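Local coordinates for elongation factor G (Thermus thermophilus, PDB 1WDT), which probably acts as a GTP-hydrolysing translation elongation factor, and is seen here with GTP and magnesium bound, at residues Ser106-Val111 and Val133-Lys138; Pro158-Leu163 and Val170-Val175. All blocks are in the same frame, centred on the assembly; numbering follows the deposited sequence.

Interaction 1: Ser106-Val111 and Val133-Lys138; sequences SAEAGV and VTKLDK. With GTP (guanosine-5'-triphosphate), chain C.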
loop_
_atom_site.group_PDB
_atom_site.type_symbol
_atom_site.label_atom_id
_atom_site.label_comp_id
_atom_site.label_asym_id
_atom_site.label_seq_id
_atom_site.Cartn_x
_atom_site.Cartn_y
_atom_site.Cartn_z
ATOM N N SER A 106 2.027 -20.390 6.037
ATOM C CA SER A 106 2.094 -21.677 5.353
ATOM C C SER A 106 3.195 -22.499 6.030
ATOM O O SER A 106 4.315 -22.023 6.186
ATOM C CB SER A 106 2.430 -21.469 3.875
ATOM O OG SER A 106 2.651 -22.708 3.232
ATOM N N ALA A 107 2.873 -23.721 6.443
ATOM C CA ALA A 107 3.842 -24.593 7.107
ATOM C C ALA A 107 5.019 -24.988 6.218
ATOM O O ALA A 107 6.137 -25.171 6.700
ATOM C CB ALA A 107 3.149 -25.855 7.618
ATOM N N GLU A 108 4.769 -25.122 4.925
ATOM C CA GLU A 108 5.818 -25.518 4.006
ATOM C C GLU A 108 6.764 -24.385 3.620
ATOM O O GLU A 108 7.884 -24.638 3.179
ATOM C CB GLU A 108 5.198 -26.134 2.749
ATOM C CG GLU A 108 4.371 -25.177 1.923
ATOM C CD GLU A 108 3.736 -25.856 0.728
ATOM O OE1 GLU A 108 4.448 -26.597 0.017
ATOM O OE2 GLU A 108 2.529 -25.642 0.496
ATOM N N ALA A 109 6.328 -23.141 3.797
ATOM C CA ALA A 109 7.167 -21.997 3.444
ATOM C C ALA A 109 7.731 -21.238 4.642
ATOM O O ALA A 109 8.746 -20.557 4.530
ATOM C CB ALA A 109 6.381 -21.034 2.551
ATOM N N GLY A 110 7.078 -21.353 5.790
ATOM C CA GLY A 110 7.541 -20.627 6.954
ATOM C C GLY A 110 7.190 -19.160 6.774
ATOM O O GLY A 110 6.407 -18.806 5.886
ATOM N N VAL A 111 7.759 -18.308 7.618
ATOM C CA VAL A 111 7.521 -16.868 7.543
ATOM C C VAL A 111 8.050 -16.322 6.212
ATOM O O VAL A 111 9.203 -16.547 5.860
ATOM C CB VAL A 111 8.240 -16.138 8.707
ATOM C CG1 VAL A 111 7.983 -14.641 8.636
ATOM C CG2 VAL A 111 7.772 -16.699 10.034
ATOM N N VAL A 133 -1.255 -21.758 11.610
ATOM C CA VAL A 133 -0.433 -22.497 10.659
ATOM C C VAL A 133 -1.309 -23.340 9.736
ATOM O O VAL A 133 -2.084 -24.186 10.179
ATOM C CB VAL A 133 0.592 -23.401 11.383
ATOM C CG1 VAL A 133 1.388 -24.211 10.357
ATOM C CG2 VAL A 133 1.541 -22.537 12.219
ATOM N N THR A 134 -1.190 -23.086 8.442
ATOM C CA THR A 134 -1.983 -23.805 7.457
ATOM C C THR A 134 -1.088 -24.677 6.595
ATOM O O THR A 134 0.134 -24.650 6.729
ATOM C CB THR A 134 -2.696 -22.824 6.522
ATOM O OG1 THR A 134 -1.709 -22.031 5.858
ATOM C CG2 THR A 134 -3.629 -21.902 7.301
ATOM N N LYS A 135 -1.717 -25.452 5.716
ATOM C CA LYS A 135 -1.010 -26.305 4.766
ATOM C C LYS A 135 -0.016 -27.330 5.308
ATOM O O LYS A 135 0.935 -27.683 4.612
ATOM C CB LYS A 135 -0.286 -25.421 3.747
ATOM C CG LYS A 135 -1.202 -24.622 2.843
ATOM C CD LYS A 135 -0.410 -23.990 1.725
ATOM C CE LYS A 135 -1.312 -23.465 0.627
ATOM N NZ LYS A 135 -0.500 -22.919 -0.500
ATOM N N LEU A 136 -0.218 -27.817 6.525
ATOM C CA LEU A 136 0.710 -28.798 7.076
ATOM C C LEU A 136 0.652 -30.099 6.264
ATOM O O LEU A 136 1.593 -30.884 6.266
ATOM C CB LEU A 136 0.385 -29.066 8.552
ATOM C CG LEU A 136 1.331 -29.999 9.319
ATOM C CD1 LEU A 136 2.780 -29.510 9.200
ATOM C CD2 LEU A 136 0.897 -30.056 10.782
ATOM N N ASP A 137 -0.456 -30.307 5.560
ATOM C CA ASP A 137 -0.653 -31.499 4.737
ATOM C C ASP A 137 0.183 -31.463 3.457
ATOM O O ASP A 137 0.366 -32.491 2.804
ATOM C CB ASP A 137 -2.126 -31.635 4.370
ATOM C CG ASP A 137 -2.657 -30.412 3.647
ATOM O OD1 ASP A 137 -2.620 -29.306 4.235
ATOM O OD2 ASP A 137 -3.108 -30.556 2.493
ATOM N N LYS A 138 0.673 -30.282 3.091
ATOM C CA LYS A 138 1.497 -30.136 1.894
ATOM C C LYS A 138 2.961 -30.365 2.236
ATOM O O LYS A 138 3.825 -30.346 1.359
ATOM C CB LYS A 138 1.337 -28.742 1.280
ATOM C CG LYS A 138 0.148 -28.601 0.341
ATOM C CD LYS A 138 0.218 -27.291 -0.432
ATOM C CE LYS A 138 -0.857 -27.211 -1.505
ATOM N NZ LYS A 138 -0.783 -25.929 -2.262
HETATM P PG GTP C . -4.048 -14.670 -1.387
HETATM O O1G GTP C . -3.413 -14.660 -2.746
HETATM O O2G GTP C . -5.426 -14.027 -1.344
HETATM O O3G GTP C . -3.143 -13.919 -0.340
HETATM O O3B GTP C . -4.141 -16.286 -0.993
HETATM P PB GTP C . -4.745 -16.900 0.367
HETATM O O1B GTP C . -3.700 -17.198 1.352
HETATM O O2B GTP C . -6.081 -16.544 0.745
HETATM O O3A GTP C . -4.981 -18.332 -0.168
HETATM P PA GTP C . -6.285 -19.076 -0.739
HETATM O O1A GTP C . -7.075 -19.731 0.385
HETATM O O2A GTP C . -6.786 -18.548 -1.990
HETATM O "O5'" GTP C . -5.588 -20.368 -1.398
HETATM C "C5'" GTP C . -4.230 -20.812 -1.499
HETATM C "C4'" GTP C . -4.169 -22.065 -2.367
HETATM O "O4'" GTP C . -3.717 -23.215 -1.594
HETATM C "C3'" GTP C . -5.515 -22.500 -2.986
HETATM O "O3'" GTP C . -5.351 -22.989 -4.317
HETATM C "C2'" GTP C . -6.036 -23.519 -1.995
HETATM O "O2'" GTP C . -6.786 -24.533 -2.675
HETATM C "C1'" GTP C . -4.809 -24.126 -1.356
HETATM N N9 GTP C . -4.850 -24.348 0.112
HETATM C C8 GTP C . -5.345 -23.484 1.074
HETATM N N7 GTP C . -5.254 -23.944 2.292
HETATM C C5 GTP C . -4.663 -25.187 2.142
HETATM C C6 GTP C . -4.304 -26.177 3.118
HETATM O O6 GTP C . -4.440 -26.141 4.345
HETATM N N1 GTP C . -3.714 -27.329 2.531
HETATM C C2 GTP C . -3.508 -27.486 1.159
HETATM N N2 GTP C . -2.941 -28.638 0.780
HETATM N N3 GTP C . -3.839 -26.567 0.249
HETATM C C4 GTP C . -4.412 -25.447 0.800
#

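Interaction 2: Pro158-Leu163 and Val170-Val175; sequences PIDLPL and VGLIDV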
loop_
_atom_site.group_PDB
_atom_site.type_symbol
_atom_site.label_atom_id
_atom_site.label_comp_id
_atom_site.label_asym_id
_atom_site.label_seq_id
_atom_site.Cartn_x
_atom_site.Cartn_y
_atom_site.Cartn_z
ATOM N N PRO A 158 2.577 -21.884 21.750
ATOM C CA PRO A 158 1.940 -23.021 21.079
ATOM C C PRO A 158 0.673 -23.498 21.771
ATOM O O PRO A 158 0.704 -23.921 22.922
ATOM C CB PRO A 158 3.033 -24.089 21.088
ATOM C CG PRO A 158 4.283 -23.278 20.994
ATOM C CD PRO A 158 4.003 -22.169 21.998
ATOM N N ILE A 159 -0.440 -23.416 21.056
ATOM C CA ILE A 159 -1.728 -23.853 21.572
ATOM C C ILE A 159 -2.028 -25.263 21.052
ATOM O O ILE A 159 -2.575 -26.101 21.771
ATOM C CB ILE A 159 -2.855 -22.901 21.108
ATOM C CG1 ILE A 159 -2.627 -21.504 21.694
ATOM C CG2 ILE A 159 -4.206 -23.459 21.493
ATOM C CD1 ILE A 159 -2.543 -21.471 23.210
ATOM N N ASP A 160 -1.669 -25.513 19.799
ATOM C CA ASP A 160 -1.906 -26.810 19.178
ATOM C C ASP A 160 -0.636 -27.468 18.669
ATOM O O ASP A 160 0.327 -26.798 18.288
ATOM C CB ASP A 160 -2.832 -26.687 17.962
ATOM C CG ASP A 160 -4.159 -26.051 18.286
ATOM O OD1 ASP A 160 -4.793 -26.461 19.282
ATOM O OD2 ASP A 160 -4.574 -25.149 17.522
ATOM N N LEU A 161 -0.669 -28.793 18.649
ATOM C CA LEU A 161 0.409 -29.612 18.109
ATOM C C LEU A 161 -0.363 -30.490 17.117
ATOM O O LEU A 161 -1.549 -30.739 17.309
ATOM C CB LEU A 161 1.055 -30.463 19.203
ATOM C CG LEU A 161 1.837 -29.672 20.253
ATOM C CD1 LEU A 161 2.608 -30.643 21.155
ATOM C CD2 LEU A 161 2.801 -28.718 19.558
ATOM N N PRO A 162 0.286 -30.960 16.043
ATOM C CA PRO A 162 -0.464 -31.788 15.096
ATOM C C PRO A 162 -0.651 -33.250 15.479
ATOM O O PRO A 162 0.242 -33.871 16.050
ATOM C CB PRO A 162 0.334 -31.629 13.809
ATOM C CG PRO A 162 1.735 -31.567 14.317
ATOM C CD PRO A 162 1.626 -30.641 15.518
ATOM N N LEU A 163 -1.829 -33.784 15.170
ATOM C CA LEU A 163 -2.127 -35.185 15.428
ATOM C C LEU A 163 -1.853 -35.929 14.119
ATOM O O LEU A 163 -2.457 -35.627 13.089
ATOM C CB LEU A 163 -3.593 -35.368 15.817
ATOM C CG LEU A 163 -3.982 -36.827 16.067
ATOM C CD1 LEU A 163 -3.138 -37.385 17.214
ATOM C CD2 LEU A 163 -5.462 -36.923 16.391
ATOM N N VAL A 170 -4.002 -35.659 10.647
ATOM C CA VAL A 170 -5.446 -35.851 10.728
ATOM C C VAL A 170 -6.145 -34.990 11.772
ATOM O O VAL A 170 -7.377 -34.989 11.857
ATOM C CB VAL A 170 -5.813 -37.333 11.001
ATOM C CG1 VAL A 170 -5.254 -38.225 9.893
ATOM C CG2 VAL A 170 -5.289 -37.764 12.367
ATOM N N GLY A 171 -5.376 -34.258 12.571
ATOM C CA GLY A 171 -6.009 -33.431 13.581
ATOM C C GLY A 171 -5.072 -32.582 14.408
ATOM O O GLY A 171 -4.037 -32.117 13.935
ATOM N N LEU A 172 -5.450 -32.364 15.657
ATOM C CA LEU A 172 -4.624 -31.574 16.537
ATOM C C LEU A 172 -4.710 -32.034 17.975
ATOM O O LEU A 172 -5.633 -32.742 18.369
ATOM C CB LEU A 172 -4.993 -30.097 16.418
ATOM C CG LEU A 172 -6.471 -29.787 16.223
ATOM C CD1 LEU A 172 -7.231 -30.094 17.491
ATOM C CD2 LEU A 172 -6.628 -28.336 15.845
ATOM N N ILE A 173 -3.706 -31.646 18.747
ATOM C CA ILE A 173 -3.631 -31.979 20.162
ATOM C C ILE A 173 -3.747 -30.655 20.909
ATOM O O ILE A 173 -2.940 -29.754 20.702
ATOM C CB ILE A 173 -2.263 -32.638 20.502
ATOM C CG1 ILE A 173 -2.099 -33.933 19.699
ATOM C CG2 ILE A 173 -2.153 -32.908 22.007
ATOM C CD1 ILE A 173 -0.733 -34.594 19.869
ATOM N N ASP A 174 -4.770 -30.515 21.738
ATOM C CA ASP A 174 -4.925 -29.286 22.508
ATOM C C ASP A 174 -3.922 -29.408 23.658
ATOM O O ASP A 174 -4.184 -30.095 24.640
ATOM C CB ASP A 174 -6.346 -29.183 23.061
ATOM C CG ASP A 174 -6.566 -27.916 23.861
ATOM O OD1 ASP A 174 -5.816 -27.684 24.827
ATOM O OD2 ASP A 174 -7.491 -27.149 23.524
ATOM N N VAL A 175 -2.773 -28.753 23.527
ATOM C CA VAL A 175 -1.732 -28.837 24.546
ATOM C C VAL A 175 -2.198 -28.585 25.972
ATOM O O VAL A 175 -1.994 -29.424 26.851
ATOM C CB VAL A 175 -0.565 -27.872 24.236
ATOM C CG1 VAL A 175 0.401 -27.834 25.409
ATOM C CG2 VAL A 175 0.171 -28.328 22.982
#

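Interaction 1: Ser106-Val111 and Val133-Lys138
Ala107 N donates to Thr134 O at 2.9 Å in a fairly straight bond (159° at the hydrogen). It joins the ends of two parallel strands, 101-106 and 129-134, just where both chains leave the sheet. The methyl of Ala107 packs against Val133 CG1 (3.6 Å) and, more loosely, against Leu136 CD1. Residues Thr134-Asp137 form the TKxD version of the guanine-recognition (G4, NKxD) motif of P-loop GTPases. Asp137 takes both base donors: GTP N1 lies 2.8 Å from Asp137 OD1 and makes a nearly straight bond (170°), while the amino group N2 goes to OD2. Lys135 N donates to the base oxygen O6, so the loop reads guanine by backbone and side chain together. Lys135 runs extended over one face of the base, its CG 3.5 Å from GTP C6, and its NZ reaches the P-loop carbonyl of Gly19; Ser106 OG lies alongside its CD. Lys138, likewise extended, crosses the amino edge on the same face. Glu108 OE2 lies against Lys138 CB and CD, the two side chains crossing obliquely. The same OE2 is 4.2 Å from Lys135 NZ and 4.3 Å from Lys138 NZ, too far for salt bridges but close enough that the two ammonium groups probably stabilise its negative charge. Thr134 OG1 hydrogen-bonds to Ser20 O, tying the motif to the P-loop.

Interaction 2: Pro158-Leu163 and Val170-Val175
Strands 160-163 and 170-174 run antiparallel, their axes 144° apart, as the two arms of a beta hairpin in which Leu161 and Ile173 form a hydrogen-bonded pair; Ile173 N donates to Leu161 O at 2.7 Å and Leu161 N returns a longer bond to Ile173 O. Beyond the end of strand 170-174, Val175 N still reaches Ile159 O (3.2 Å). Toward the turn the register slips in a classic beta bulge: Val170 and Gly171 both face Leu163, whose carbonyl O accepts from both amides, at 2.9 Å from Val170 N and less directly from Gly171 N. Leu163 N points straight at Gly171 O (177°) yet approaches it from above the carbonyl plane. Leu163 CB lies over the Gly171-Leu172 peptide, 3.5 Å from Leu172 N, and its CG meets Val170 CG2. Leu161, Leu163 and Ile173 share one face of the hairpin. Leu161 CG, held beside its own backbone N (chi1 -68°), presses tightly on Val175 CG2 at 3.5 Å. Asp160 and Asp174 share the other face, where Leu172 CD2 brushes Asp160 OD2; that carboxylate oxygen is satisfied by Leu252 N. Leu161 also packs on Tyr143 of helix 142-153 and on Val201 and Phe204 of helix 198-213, while strand 248-252 borders the hairpin beside Ile159 and strand 179-184 follows beyond Leu172.

Interactions 1 and 2 lie 14 Å apart, centre to centre, in one mixed sheet, where strand 248-252 separates strand 129-134 from strand 156-165. They meet directly through packing: Leu136 CD2, on the side chain between the motif's lysine and aspartate, lies 3.5 Å from Pro162 CB of the hairpin. Trp169, just before Val170, touches both Leu136 and Asp137, so the hairpin packs against the guanine-binding loop. Interaction 1 holds the base itself, whereas interaction 2 lies farther out and does not touch the nucleotide: the Val170 side chain is about 9 Å from that of Asp137, and the Leu172 side chain is about 9 Å from that of Ser254, another GTP-binding residue.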